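Side-chain contacts in VIN1 (Oscarella pearsei, PDB 6BFI), which probably binds actin filaments and may take part in cell-cell adhesion, as a vinculin-family protein of a sponge: residues A[199-204]-A[235-240]; A[206-211]-A[469-474]; A[212-217]-A[463-468]; A[388-393]-A[454-459]. All coordinates share one frame; numbering follows the deposited sequence.

Contact 1 of 4, residues A[199-204]-A[235-240]; sequences REQIPI and IQKLFI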
loop_
_atom_site.group_PDB
_atom_site.type_symbol
_atom_site.label_atom_id
_atom_site.label_comp_id
_atom_site.label_asym_id
_atom_site.label_seq_id
_atom_site.Cartn_x
_atom_site.Cartn_y
_atom_site.Cartn_z
ATOM N N ARG A 199 22.611 -0.013 0.880
ATOM C CA ARG A 199 23.414 0.883 1.707
ATOM C C ARG A 199 23.512 0.386 3.146
ATOM O O ARG A 199 24.564 0.522 3.784
ATOM C CB ARG A 199 22.835 2.298 1.664
ATOM C CG ARG A 199 23.724 3.310 0.952
ATOM C CD ARG A 199 23.191 4.730 1.092
ATOM N NE ARG A 199 22.150 5.042 0.116
ATOM C CZ ARG A 199 22.365 5.703 -1.018
ATOM N NH1 ARG A 199 23.584 6.124 -1.322
ATOM N NH2 ARG A 199 21.358 5.946 -1.848
ATOM N N GLU A 200 22.433 -0.194 3.676
ATOM C CA GLU A 200 22.488 -0.734 5.028
ATOM C C GLU A 200 23.154 -2.103 5.085
ATOM O O GLU A 200 23.633 -2.494 6.154
ATOM C CB GLU A 200 21.085 -0.807 5.644
ATOM C CG GLU A 200 20.120 -1.763 4.966
ATOM C CD GLU A 200 18.753 -1.778 5.633
ATOM O OE1 GLU A 200 18.540 -2.608 6.543
ATOM O OE2 GLU A 200 17.898 -0.950 5.254
ATOM N N GLN A 201 23.222 -2.826 3.965
ATOM C CA GLN A 201 23.769 -4.176 3.979
ATOM C C GLN A 201 25.271 -4.246 3.723
ATOM O O GLN A 201 25.885 -5.265 4.061
ATOM C CB GLN A 201 23.049 -5.056 2.953
ATOM C CG GLN A 201 21.651 -5.478 3.373
ATOM C CD GLN A 201 21.620 -6.112 4.748
ATOM O OE1 GLN A 201 22.204 -7.173 4.970
ATOM N NE2 GLN A 201 20.937 -5.464 5.681
ATOM N N ILE A 202 25.881 -3.216 3.138
ATOM C CA ILE A 202 27.327 -3.263 2.885
ATOM C C ILE A 202 28.140 -3.491 4.165
ATOM O O ILE A 202 28.915 -4.470 4.235
ATOM C CB ILE A 202 27.800 -1.995 2.152
ATOM C CG1 ILE A 202 27.239 -1.966 0.731
ATOM C CG2 ILE A 202 29.320 -1.926 2.130
ATOM C CD1 ILE A 202 27.564 -3.210 -0.059
ATOM N N PRO A 203 28.021 -2.644 5.201
ATOM C CA PRO A 203 28.848 -2.869 6.398
ATOM C C PRO A 203 28.507 -4.159 7.123
ATOM O O PRO A 203 29.376 -4.728 7.796
ATOM C CB PRO A 203 28.561 -1.637 7.265
ATOM C CG PRO A 203 27.197 -1.215 6.860
ATOM C CD PRO A 203 27.113 -1.492 5.390
ATOM N N ILE A 204 27.269 -4.639 7.002
ATOM C CA ILE A 204 26.932 -5.947 7.555
ATOM C C ILE A 204 27.739 -7.029 6.855
ATOM O O ILE A 204 28.250 -7.960 7.492
ATOM C CB ILE A 204 25.419 -6.209 7.438
ATOM C CG1 ILE A 204 24.625 -4.963 7.831
ATOM C CG2 ILE A 204 25.015 -7.395 8.296
ATOM C CD1 ILE A 204 24.956 -4.423 9.197
ATOM N N ILE A 235 25.225 -11.763 1.454
ATOM C CA ILE A 235 25.531 -11.749 0.026
ATOM C C ILE A 235 24.268 -11.989 -0.790
ATOM O O ILE A 235 24.059 -11.364 -1.836
ATOM C CB ILE A 235 26.618 -12.787 -0.304
ATOM C CG1 ILE A 235 27.887 -12.503 0.497
ATOM C CG2 ILE A 235 26.923 -12.785 -1.796
ATOM C CD1 ILE A 235 28.974 -13.540 0.310
ATOM N N GLN A 236 23.406 -12.899 -0.329
ATOM C CA GLN A 236 22.185 -13.189 -1.072
ATOM C C GLN A 236 21.187 -12.043 -0.967
ATOM O O GLN A 236 20.483 -11.742 -1.935
ATOM C CB GLN A 236 21.560 -14.498 -0.587
ATOM C CG GLN A 236 21.729 -15.662 -1.556
ATOM C CD GLN A 236 21.040 -15.426 -2.892
ATOM O OE1 GLN A 236 20.124 -14.612 -2.997
ATOM N NE2 GLN A 236 21.484 -16.141 -3.922
ATOM N N LYS A 237 21.104 -11.396 0.199
ATOM C CA LYS A 237 20.226 -10.237 0.323
ATOM C C LYS A 237 20.656 -9.127 -0.634
ATOM O O LYS A 237 19.821 -8.532 -1.332
ATOM C CB LYS A 237 20.207 -9.739 1.770
ATOM C CG LYS A 237 19.324 -8.517 1.973
ATOM C CD LYS A 237 19.174 -8.141 3.442
ATOM C CE LYS A 237 18.266 -9.106 4.187
ATOM N NZ LYS A 237 18.013 -8.665 5.592
ATOM N N LEU A 238 21.962 -8.847 -0.692
ATOM C CA LEU A 238 22.460 -7.860 -1.647
ATOM C C LEU A 238 22.176 -8.287 -3.083
ATOM O O LEU A 238 21.731 -7.476 -3.906
ATOM C CB LEU A 238 23.957 -7.640 -1.440
ATOM C CG LEU A 238 24.369 -6.727 -0.286
ATOM C CD1 LEU A 238 25.856 -6.868 0.004
ATOM C CD2 LEU A 238 24.025 -5.282 -0.610
ATOM N N PHE A 239 22.421 -9.562 -3.395
ATOM C CA PHE A 239 22.181 -10.076 -4.743
ATOM C C PHE A 239 20.731 -9.871 -5.160
ATOM O O PHE A 239 20.450 -9.411 -6.274
ATOM C CB PHE A 239 22.555 -11.560 -4.795
ATOM C CG PHE A 239 22.422 -12.179 -6.157
ATOM C CD1 PHE A 239 23.503 -12.218 -7.020
ATOM C CD2 PHE A 239 21.222 -12.738 -6.572
ATOM C CE1 PHE A 239 23.390 -12.791 -8.273
ATOM C CE2 PHE A 239 21.101 -13.310 -7.824
ATOM C CZ PHE A 239 22.185 -13.336 -8.676
ATOM N N ILE A 240 19.794 -10.205 -4.270
ATOM C CA ILE A 240 18.374 -10.098 -4.582
ATOM C C ILE A 240 17.968 -8.639 -4.746
ATOM O O ILE A 240 17.255 -8.283 -5.694
ATOM C CB ILE A 240 17.545 -10.810 -3.497
ATOM C CG1 ILE A 240 17.652 -12.329 -3.668
ATOM C CG2 ILE A 240 16.093 -10.348 -3.525
ATOM C CD1 ILE A 240 17.066 -13.122 -2.527
#
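The amide of Gln-201 lies flat against the aliphatic chain of Lys-237: the lysine CD sits over one face of the amide, 3.4 Å from Gln-201 CD, with the glutamine oxygen and nitrogen spread to either side of that point. Gln-201 reaches this place by a bend at its second torsion (chi2 -52°), which folds the amide over so that its flat surface, not its end, meets the lysine. The two side chains cross at about a right angle. Behind the amide, the stem of the glutamine is apolar, and Gln-201 CB packs against Leu-238 CD2 at 3.7 Å. The other methyl of the leucine turns to the neighbouring position on the opposing helix, where Leu-238 CD1 meets Ile-202 CD1 at 4.0 Å. Gln-201 and Leu-238 stand opposite each other in the backbone, and helices 185-215 and 224-249 run antiparallel here, their local axes 9.9 Å apart, in the all-helical architecture of the vinculin family. Ile-202 also touches Met-168 of helix 154-178. Without the amide, as with an alanine here, the methylenes of Lys-237 would probably lose their flat cover and the lysine chain would be freer to move. Since the ammonium group of Lys-237 finds its hydrogen bond with Tyr-233, outside the contact, and only a long, weak ion pair with Asp-447, the lysine serves this interface through its carbon chain, and what passes between the two segments is van der Waals packing, part of it against a polar amide.

Contact 2 of 4, residues A[206-211]-A[469-474]; sequences ISSIRV and KDYLRT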
loop_
_atom_site.group_PDB
_atom_site.type_symbol
_atom_site.label_atom_id
_atom_site.label_comp_id
_atom_site.label_asym_id
_atom_site.label_seq_id
_atom_site.Cartn_x
_atom_site.Cartn_y
_atom_site.Cartn_z
ATOM N N ILE A 206 30.738 -6.698 5.237
ATOM C CA ILE A 206 32.149 -6.671 5.616
ATOM C C ILE A 206 32.333 -7.149 7.053
ATOM O O ILE A 206 33.343 -7.790 7.379
ATOM C CB ILE A 206 32.757 -5.270 5.394
ATOM C CG1 ILE A 206 32.194 -4.257 6.391
ATOM C CG2 ILE A 206 32.524 -4.808 3.963
ATOM C CD1 ILE A 206 32.929 -2.933 6.394
ATOM N N SER A 207 31.352 -6.886 7.922
ATOM C CA SER A 207 31.446 -7.354 9.301
ATOM C C SER A 207 31.403 -8.878 9.368
ATOM O O SER A 207 32.265 -9.508 9.998
ATOM C CB SER A 207 30.322 -6.741 10.136
ATOM O OG SER A 207 30.411 -7.149 11.487
ATOM N N SER A 208 30.412 -9.487 8.711
ATOM C CA SER A 208 30.310 -10.945 8.696
ATOM C C SER A 208 31.572 -11.582 8.126
ATOM O O SER A 208 32.056 -12.597 8.646
ATOM C CB SER A 208 29.079 -11.375 7.898
ATOM O OG SER A 208 29.147 -10.906 6.563
ATOM N N ILE A 209 32.123 -10.993 7.059
ATOM C CA ILE A 209 33.395 -11.473 6.524
ATOM C C ILE A 209 34.478 -11.410 7.594
ATOM O O ILE A 209 35.292 -12.333 7.733
ATOM C CB ILE A 209 33.797 -10.667 5.276
ATOM C CG1 ILE A 209 32.765 -10.837 4.166
ATOM C CG2 ILE A 209 35.157 -11.110 4.779
ATOM C CD1 ILE A 209 33.014 -9.933 2.988
ATOM N N ARG A 210 34.503 -10.322 8.368
ATOM C CA ARG A 210 35.494 -10.197 9.430
ATOM C C ARG A 210 35.366 -11.331 10.443
ATOM O O ARG A 210 36.375 -11.932 10.841
ATOM C CB ARG A 210 35.358 -8.835 10.108
ATOM C CG ARG A 210 36.555 -8.409 10.935
ATOM C CD ARG A 210 36.782 -6.914 10.785
ATOM N NE ARG A 210 37.238 -6.575 9.439
ATOM C CZ ARG A 210 37.123 -5.370 8.888
ATOM N NH1 ARG A 210 36.553 -4.381 9.561
ATOM N NH2 ARG A 210 37.572 -5.156 7.658
ATOM N N VAL A 211 34.136 -11.658 10.856
ATOM C CA VAL A 211 33.996 -12.761 11.808
ATOM C C VAL A 211 34.426 -14.077 11.171
ATOM O O VAL A 211 34.971 -14.952 11.855
ATOM C CB VAL A 211 32.565 -12.853 12.387
ATOM C CG1 VAL A 211 31.776 -11.580 12.139
ATOM C CG2 VAL A 211 31.821 -14.084 11.866
ATOM N N LYS A 469 30.883 -11.175 18.544
ATOM C CA LYS A 469 30.000 -10.511 19.498
ATOM C C LYS A 469 29.350 -9.281 18.877
ATOM O O LYS A 469 28.128 -9.096 18.964
ATOM C CB LYS A 469 30.795 -10.133 20.748
ATOM C CG LYS A 469 29.983 -9.515 21.871
ATOM C CD LYS A 469 30.897 -9.150 23.031
ATOM C CE LYS A 469 30.123 -8.894 24.312
ATOM N NZ LYS A 469 31.044 -8.694 25.468
ATOM N N ASP A 470 30.157 -8.429 18.237
ATOM C CA ASP A 470 29.627 -7.214 17.629
ATOM C C ASP A 470 28.687 -7.542 16.476
ATOM O O ASP A 470 27.678 -6.854 16.272
ATOM C CB ASP A 470 30.772 -6.322 17.149
ATOM C CG ASP A 470 31.841 -6.124 18.210
ATOM O OD1 ASP A 470 31.576 -6.437 19.390
ATOM O OD2 ASP A 470 32.945 -5.654 17.863
ATOM N N TYR A 471 28.995 -8.594 15.712
ATOM C CA TYR A 471 28.103 -8.981 14.626
ATOM C C TYR A 471 26.775 -9.500 15.163
ATOM O O TYR A 471 25.710 -9.166 14.627
ATOM C CB TYR A 471 28.768 -10.027 13.733
ATOM C CG TYR A 471 27.970 -10.318 12.482
ATOM C CD1 TYR A 471 27.889 -9.384 11.458
ATOM C CD2 TYR A 471 27.292 -11.519 12.329
ATOM C CE1 TYR A 471 27.157 -9.639 10.315
ATOM C CE2 TYR A 471 26.559 -11.785 11.190
ATOM C CZ TYR A 471 26.492 -10.840 10.186
ATOM O OH TYR A 471 25.761 -11.095 9.047
ATOM N N LEU A 472 26.817 -10.313 16.225
ATOM C CA LEU A 472 25.582 -10.775 16.850
ATOM C C LEU A 472 24.752 -9.604 17.353
ATOM O O LEU A 472 23.524 -9.593 17.200
ATOM C CB LEU A 472 25.894 -11.739 17.995
ATOM C CG LEU A 472 24.718 -12.140 18.895
ATOM C CD1 LEU A 472 23.605 -12.802 18.089
ATOM C CD2 LEU A 472 25.176 -13.049 20.027
ATOM N N ARG A 473 25.402 -8.603 17.954
ATOM C CA ARG A 473 24.662 -7.430 18.410
ATOM C C ARG A 473 24.043 -6.680 17.236
ATOM O O ARG A 473 22.899 -6.213 17.319
ATOM C CB ARG A 473 25.579 -6.511 19.217
ATOM C CG ARG A 473 24.930 -5.206 19.644
ATOM C CD ARG A 473 25.785 -4.488 20.672
ATOM N NE ARG A 473 27.204 -4.548 20.331
ATOM C CZ ARG A 473 28.174 -4.014 21.067
ATOM N NH1 ARG A 473 27.880 -3.374 22.191
ATOM N NH2 ARG A 473 29.437 -4.120 20.678
ATOM N N THR A 474 24.776 -6.568 16.126
ATOM C CA THR A 474 24.249 -5.877 14.954
ATOM C C THR A 474 23.016 -6.587 14.402
ATOM O O THR A 474 21.993 -5.951 14.112
ATOM C CB THR A 474 25.331 -5.770 13.879
ATOM O OG1 THR A 474 26.443 -5.023 14.388
ATOM C CG2 THR A 474 24.781 -5.073 12.653
#
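Ser-208 OG is held by its own helix, hydrogen bonded to the carbonyl oxygens of Leu-205 and Ile-204, and it is the CB of the serine that faces Tyr-471. This is antiparallel helix packing in the vinculin-family fold: helix 185-215 meets helix 466-493 with 145° between their local directions and their axes 9.6 Å apart. Tyr-471 is the centre of the contact. With CG anti to the backbone N (chi1 -172°), its ring is carried across the gap and laid along the serines, so that Ser-208 CA stands over one face, displaced toward the rim, and Ser-208 CB comes within 3.5 Å of Tyr-471 CZ. Ser-207 approaches differently, its OG lying at the ring edge, near the ring plane. Nearer the tyrosine backbone, Val-211 CG1 packs on Tyr-471 CB at 3.7 Å, crossing the side chain at about a right angle. Val-234 of helix 224-249 also touches the tyrosine side chain, which thus meets two other helices. A serine here, lacking the ring, would probably open a gap beside Ser-207 and Ser-208 and leave Val-211 little beyond its contact with CB. One turn on, Thr-474 OG1 bonds back to Asp-470 O at 2.9 Å, coming from the opposite face of that carbonyl's plane to Thr-474 N. Across the interface, the nearest ring carbon to Ser-207 OG is Tyr-471 CD1, at 3.4 Å.

Contact 3 of 4, residues A[212-217]-A[463-468]; sequences CCLVIV and PGNQAA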
loop_
_atom_site.group_PDB
_atom_site.type_symbol
_atom_site.label_atom_id
_atom_site.label_comp_id
_atom_site.label_asym_id
_atom_site.label_seq_id
_atom_site.Cartn_x
_atom_site.Cartn_y
_atom_site.Cartn_z
ATOM N N CYS A 212 34.218 -14.245 9.860
ATOM C CA CYS A 212 34.702 -15.460 9.206
ATOM C C CYS A 212 36.225 -15.537 9.245
ATOM O O CYS A 212 36.799 -16.595 9.548
ATOM C CB CYS A 212 34.195 -15.523 7.765
ATOM S SG CYS A 212 32.406 -15.768 7.609
ATOM N N CYS A 213 36.898 -14.418 8.957
ATOM C CA CYS A 213 38.356 -14.393 9.002
ATOM C C CYS A 213 38.876 -14.672 10.403
ATOM O O CYS A 213 39.937 -15.287 10.558
ATOM C CB CYS A 213 38.881 -13.044 8.509
ATOM S SG CYS A 213 38.469 -12.653 6.799
ATOM N N LEU A 214 38.155 -14.230 11.435
ATOM C CA LEU A 214 38.611 -14.527 12.787
ATOM C C LEU A 214 38.342 -15.974 13.183
ATOM O O LEU A 214 39.143 -16.565 13.915
ATOM C CB LEU A 214 37.964 -13.574 13.793
ATOM C CG LEU A 214 38.405 -12.107 13.723
ATOM C CD1 LEU A 214 38.234 -11.434 15.079
ATOM C CD2 LEU A 214 39.842 -11.978 13.235
ATOM N N VAL A 215 37.241 -16.570 12.707
ATOM C CA VAL A 215 36.915 -17.941 13.103
ATOM C C VAL A 215 37.568 -18.999 12.224
ATOM O O VAL A 215 37.438 -20.197 12.519
ATOM C CB VAL A 215 35.394 -18.205 13.109
ATOM C CG1 VAL A 215 34.678 -17.220 14.023
ATOM C CG2 VAL A 215 34.834 -18.162 11.696
ATOM N N ILE A 216 38.261 -18.610 11.150
ATOM C CA ILE A 216 38.915 -19.623 10.328
ATOM C C ILE A 216 40.147 -20.206 11.018
ATOM O O ILE A 216 40.597 -21.299 10.655
ATOM C CB ILE A 216 39.275 -19.042 8.945
ATOM C CG1 ILE A 216 39.640 -20.166 7.972
ATOM C CG2 ILE A 216 40.414 -18.045 9.057
ATOM C CD1 ILE A 216 38.574 -21.233 7.842
ATOM N N VAL A 217 40.690 -19.522 12.025
ATOM C CA VAL A 217 41.912 -19.962 12.689
ATOM C C VAL A 217 41.566 -20.776 13.931
ATOM O O VAL A 217 42.425 -21.027 14.785
ATOM C CB VAL A 217 42.806 -18.759 13.050
ATOM C CG1 VAL A 217 44.273 -19.174 13.120
ATOM C CG2 VAL A 217 42.610 -17.633 12.049
ATOM N N PRO A 463 33.899 -17.891 22.390
ATOM C CA PRO A 463 33.719 -16.878 23.450
ATOM C C PRO A 463 34.644 -15.676 23.327
ATOM O O PRO A 463 34.175 -14.531 23.354
ATOM C CB PRO A 463 33.990 -17.673 24.738
ATOM C CG PRO A 463 33.844 -19.110 24.352
ATOM C CD PRO A 463 34.308 -19.194 22.937
ATOM N N GLY A 464 35.947 -15.900 23.186
ATOM C CA GLY A 464 36.889 -14.798 23.152
ATOM C C GLY A 464 36.986 -14.079 21.822
ATOM O O GLY A 464 38.050 -13.565 21.469
ATOM N N ASN A 465 35.884 -14.024 21.077
ATOM C CA ASN A 465 35.856 -13.401 19.758
ATOM C C ASN A 465 34.974 -12.160 19.828
ATOM O O ASN A 465 33.747 -12.267 19.921
ATOM C CB ASN A 465 35.347 -14.380 18.703
ATOM C CG ASN A 465 35.593 -13.893 17.288
ATOM O OD1 ASN A 465 35.840 -12.710 17.058
ATOM N ND2 ASN A 465 35.524 -14.809 16.329
ATOM N N GLN A 466 35.602 -10.984 19.768
ATOM C CA GLN A 466 34.843 -9.742 19.849
ATOM C C GLN A 466 34.092 -9.457 18.554
ATOM O O GLN A 466 32.984 -8.911 18.592
ATOM C CB GLN A 466 35.773 -8.580 20.196
ATOM C CG GLN A 466 35.058 -7.284 20.554
ATOM C CD GLN A 466 34.441 -7.309 21.945
ATOM O OE1 GLN A 466 34.461 -8.332 22.629
ATOM N NE2 GLN A 466 33.896 -6.175 22.370
ATOM N N ALA A 467 34.673 -9.818 17.406
ATOM C CA ALA A 467 34.009 -9.568 16.130
ATOM C C ALA A 467 32.682 -10.311 16.041
ATOM O O ALA A 467 31.674 -9.745 15.601
ATOM C CB ALA A 467 34.925 -9.966 14.975
ATOM N N ALA A 468 32.663 -11.581 16.455
ATOM C CA ALA A 468 31.412 -12.333 16.465
ATOM C C ALA A 468 30.405 -11.704 17.416
ATOM O O ALA A 468 29.201 -11.685 17.135
ATOM C CB ALA A 468 31.676 -13.789 16.847
#
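Asn-465, the first residue of segment 463-468 to touch the other helix, presents its amide to Leu-214 and Val-215 at once. Its CG lies anti to the backbone N (chi1 -167°), which extends the amide toward helix 185-215 while keeping OD1 turned back over the start of helix 466-493. The two ends of the amide have different neighbours. Leu-214 CD1 rests 3.4 Å from Asn-465 OD1, and both it and Leu-214 CB lie off the amide plane on the same side. Val-215 CG1 instead comes up beyond the nitrogen, close to that plane, and stands 3.4 Å from Asn-465 ND2. Ala-467 follows, and its methyl completes the seat of the leucine: Leu-214 CD1 is 3.6 Å from Ala-467 CB, so this one methyl group is lodged against both the cap oxygen and the alanine. The backbone nitrogens of Ala-467 and Ala-468 are the donors to Asn-465 OD1. Both bonds are weak, the first because it is strongly bent (122° at the hydrogen), the second nearly straight (165°) but long. The methyl of Ala-468 belongs to another interface, touching Val-458 and Val-459 of helix 452-460, while Val-215 also meets Ala-227 of helix 224-249. Asn-465 is buried, and the two weak cap bonds go some way to satisfy its OD1, which the leucine covers. Asparagine at this position, accepting from the nitrogens of the first turn, is an N-cap, here doubling as a packing surface where two long helices of the vinculin-family fold meet.

Contact 4 of 4, residues A[388-393]-A[454-459]; sequences DAALAS and PAARVV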
loop_
_atom_site.group_PDB
_atom_site.type_symbol
_atom_site.label_atom_id
_atom_site.label_comp_id
_atom_site.label_asym_id
_atom_site.label_seq_id
_atom_site.Cartn_x
_atom_site.Cartn_y
_atom_site.Cartn_z
ATOM N N ASP A 388 22.058 -13.547 25.576
ATOM C CA ASP A 388 22.686 -13.862 26.855
ATOM C C ASP A 388 23.033 -15.341 26.960
ATOM O O ASP A 388 24.035 -15.698 27.591
ATOM C CB ASP A 388 21.776 -13.448 28.012
ATOM C CG ASP A 388 21.555 -11.950 28.071
ATOM O OD1 ASP A 388 22.391 -11.205 27.518
ATOM O OD2 ASP A 388 20.548 -11.517 28.672
ATOM N N ALA A 389 22.223 -16.212 26.351
ATOM C CA ALA A 389 22.545 -17.635 26.345
ATOM C C ALA A 389 23.809 -17.907 25.541
ATOM O O ALA A 389 24.618 -18.767 25.914
ATOM C CB ALA A 389 21.369 -18.438 25.789
ATOM N N ALA A 390 23.999 -17.181 24.437
ATOM C CA ALA A 390 25.218 -17.339 23.653
ATOM C C ALA A 390 26.439 -16.812 24.396
ATOM O O ALA A 390 27.550 -17.315 24.193
ATOM C CB ALA A 390 25.072 -16.630 22.309
ATOM N N LEU A 391 26.257 -15.810 25.253
ATOM C CA LEU A 391 27.353 -15.193 25.986
ATOM C C LEU A 391 27.693 -15.924 27.280
ATOM O O LEU A 391 28.425 -15.376 28.110
ATOM C CB LEU A 391 27.022 -13.730 26.291
ATOM C CG LEU A 391 27.005 -12.778 25.097
ATOM C CD1 LEU A 391 26.514 -11.401 25.520
ATOM C CD2 LEU A 391 28.385 -12.688 24.467
ATOM N N ALA A 392 27.181 -17.137 27.472
ATOM C CA ALA A 392 27.473 -17.887 28.684
ATOM C C ALA A 392 28.943 -18.275 28.721
ATOM O O ALA A 392 29.539 -18.606 27.692
ATOM C CB ALA A 392 26.595 -19.135 28.764
ATOM N N SER A 393 29.530 -18.226 29.916
ATOM C CA SER A 393 30.933 -18.575 30.058
ATOM C C SER A 393 31.135 -20.049 29.711
ATOM O O SER A 393 30.233 -20.872 29.904
ATOM C CB SER A 393 31.418 -18.296 31.481
ATOM O OG SER A 393 31.130 -19.380 32.345
ATOM N N PRO A 454 22.050 -18.504 13.765
ATOM C CA PRO A 454 23.435 -18.796 13.356
ATOM C C PRO A 454 24.469 -17.875 13.982
ATOM O O PRO A 454 25.529 -18.349 14.414
ATOM C CB PRO A 454 23.383 -18.642 11.831
ATOM C CG PRO A 454 21.986 -18.981 11.482
ATOM C CD PRO A 454 21.155 -18.413 12.595
ATOM N N ALA A 455 24.195 -16.570 14.049
ATOM C CA ALA A 455 25.163 -15.640 14.627
ATOM C C ALA A 455 25.369 -15.914 16.111
ATOM O O ALA A 455 26.509 -16.003 16.592
ATOM C CB ALA A 455 24.705 -14.200 14.400
ATOM N N ALA A 456 24.270 -16.057 16.854
ATOM C CA ALA A 456 24.374 -16.383 18.272
ATOM C C ALA A 456 25.079 -17.713 18.486
ATOM O O ALA A 456 25.742 -17.903 19.510
ATOM C CB ALA A 456 22.986 -16.405 18.912
ATOM N N ARG A 457 24.956 -18.640 17.535
ATOM C CA ARG A 457 25.668 -19.907 17.643
ATOM C C ARG A 457 27.155 -19.746 17.349
ATOM O O ARG A 457 27.972 -20.488 17.905
ATOM C CB ARG A 457 25.052 -20.946 16.705
ATOM C CG ARG A 457 25.333 -22.386 17.114
ATOM C CD ARG A 457 24.683 -23.386 16.170
ATOM N NE ARG A 457 23.226 -23.298 16.177
ATOM C CZ ARG A 457 22.441 -24.005 16.985
ATOM N NH1 ARG A 457 22.972 -24.851 17.859
ATOM N NH2 ARG A 457 21.124 -23.865 16.922
ATOM N N VAL A 458 27.527 -18.792 16.490
ATOM C CA VAL A 458 28.940 -18.484 16.307
ATOM C C VAL A 458 29.519 -17.897 17.585
ATOM O O VAL A 458 30.639 -18.239 17.988
ATOM C CB VAL A 458 29.149 -17.534 15.114
ATOM C CG1 VAL A 458 30.622 -17.134 15.008
ATOM C CG2 VAL A 458 28.681 -18.183 13.823
ATOM N N VAL A 459 28.773 -17.006 18.243
ATOM C CA VAL A 459 29.260 -16.464 19.508
ATOM C C VAL A 459 29.357 -17.562 20.560
ATOM O O VAL A 459 30.333 -17.628 21.318
ATOM C CB VAL A 459 28.365 -15.305 19.981
ATOM C CG1 VAL A 459 28.705 -14.926 21.417
ATOM C CG2 VAL A 459 28.543 -14.114 19.070
#
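Val-459 sets CG1 anti to its backbone N (chi1 169°), and in Leu-391 CG lies anti to the carbonyl carbon (chi1 -70°) and CD1 takes the extended place (chi2 174°), which leaves CD2 as the branch turned to the valine. The two methyls touch at 3.8 Å, Leu-391 CD2 against Val-459 CG1, with the side chains crossing obliquely. The same valine methyl serves a second neighbour, for Val-459 CG1 also lies 3.8 Å from Ala-390 O and 4.1 Å from Ala-390 CB. Thus one branch of the valine covers both the methyl and the carbonyl of the last residue of helix 381-390. Ala-390 is the closest point between the segments. Its methyl points at helix 452-460 and meets the backbone there, with Ala-390 CB only 3.1 Å from Ala-456 O, a tight fit, while the two alanine methyls are 4.0 Å apart. Small side chains at both positions let the chains come this near, with 5.5 Å between the CA atoms of Ala-390 and Ala-456. In the all-helical vinculin-family fold this is a junction between the C-terminal end of one short helix and the side of another. Phe-403 of helix 399-427 borders the alanine pair and touches both of its members, and Leu-472 of helix 466-493 packs on Ala-456 and Val-459. Leu-391 is also where the chain leaves helical geometry, and just after this turn the carbonyl oxygen of Ala-392 receives a hydrogen bond from Arg-399 NH2.

Contacts 1, 2 and 3 follow one another along helix 185-215. Contact 1 pairs it with helix 224-249, whereas contacts 2 and 3, whose centres are about 9 Å apart, both join it to helix 466-493. Contact 4 sets helix 381-390 against helix 452-460, which directly precedes helix 466-493 in the chain, and its centre lies about 12 Å from that of contact 3. Along the sequence contact 4 is nested inside the loop closed by contact 3, which is nested in turn inside that of contact 2, while contact 1 alternates with both. Contact 2 touches all the others, so regions some 250 residues apart form one continuous packed cluster.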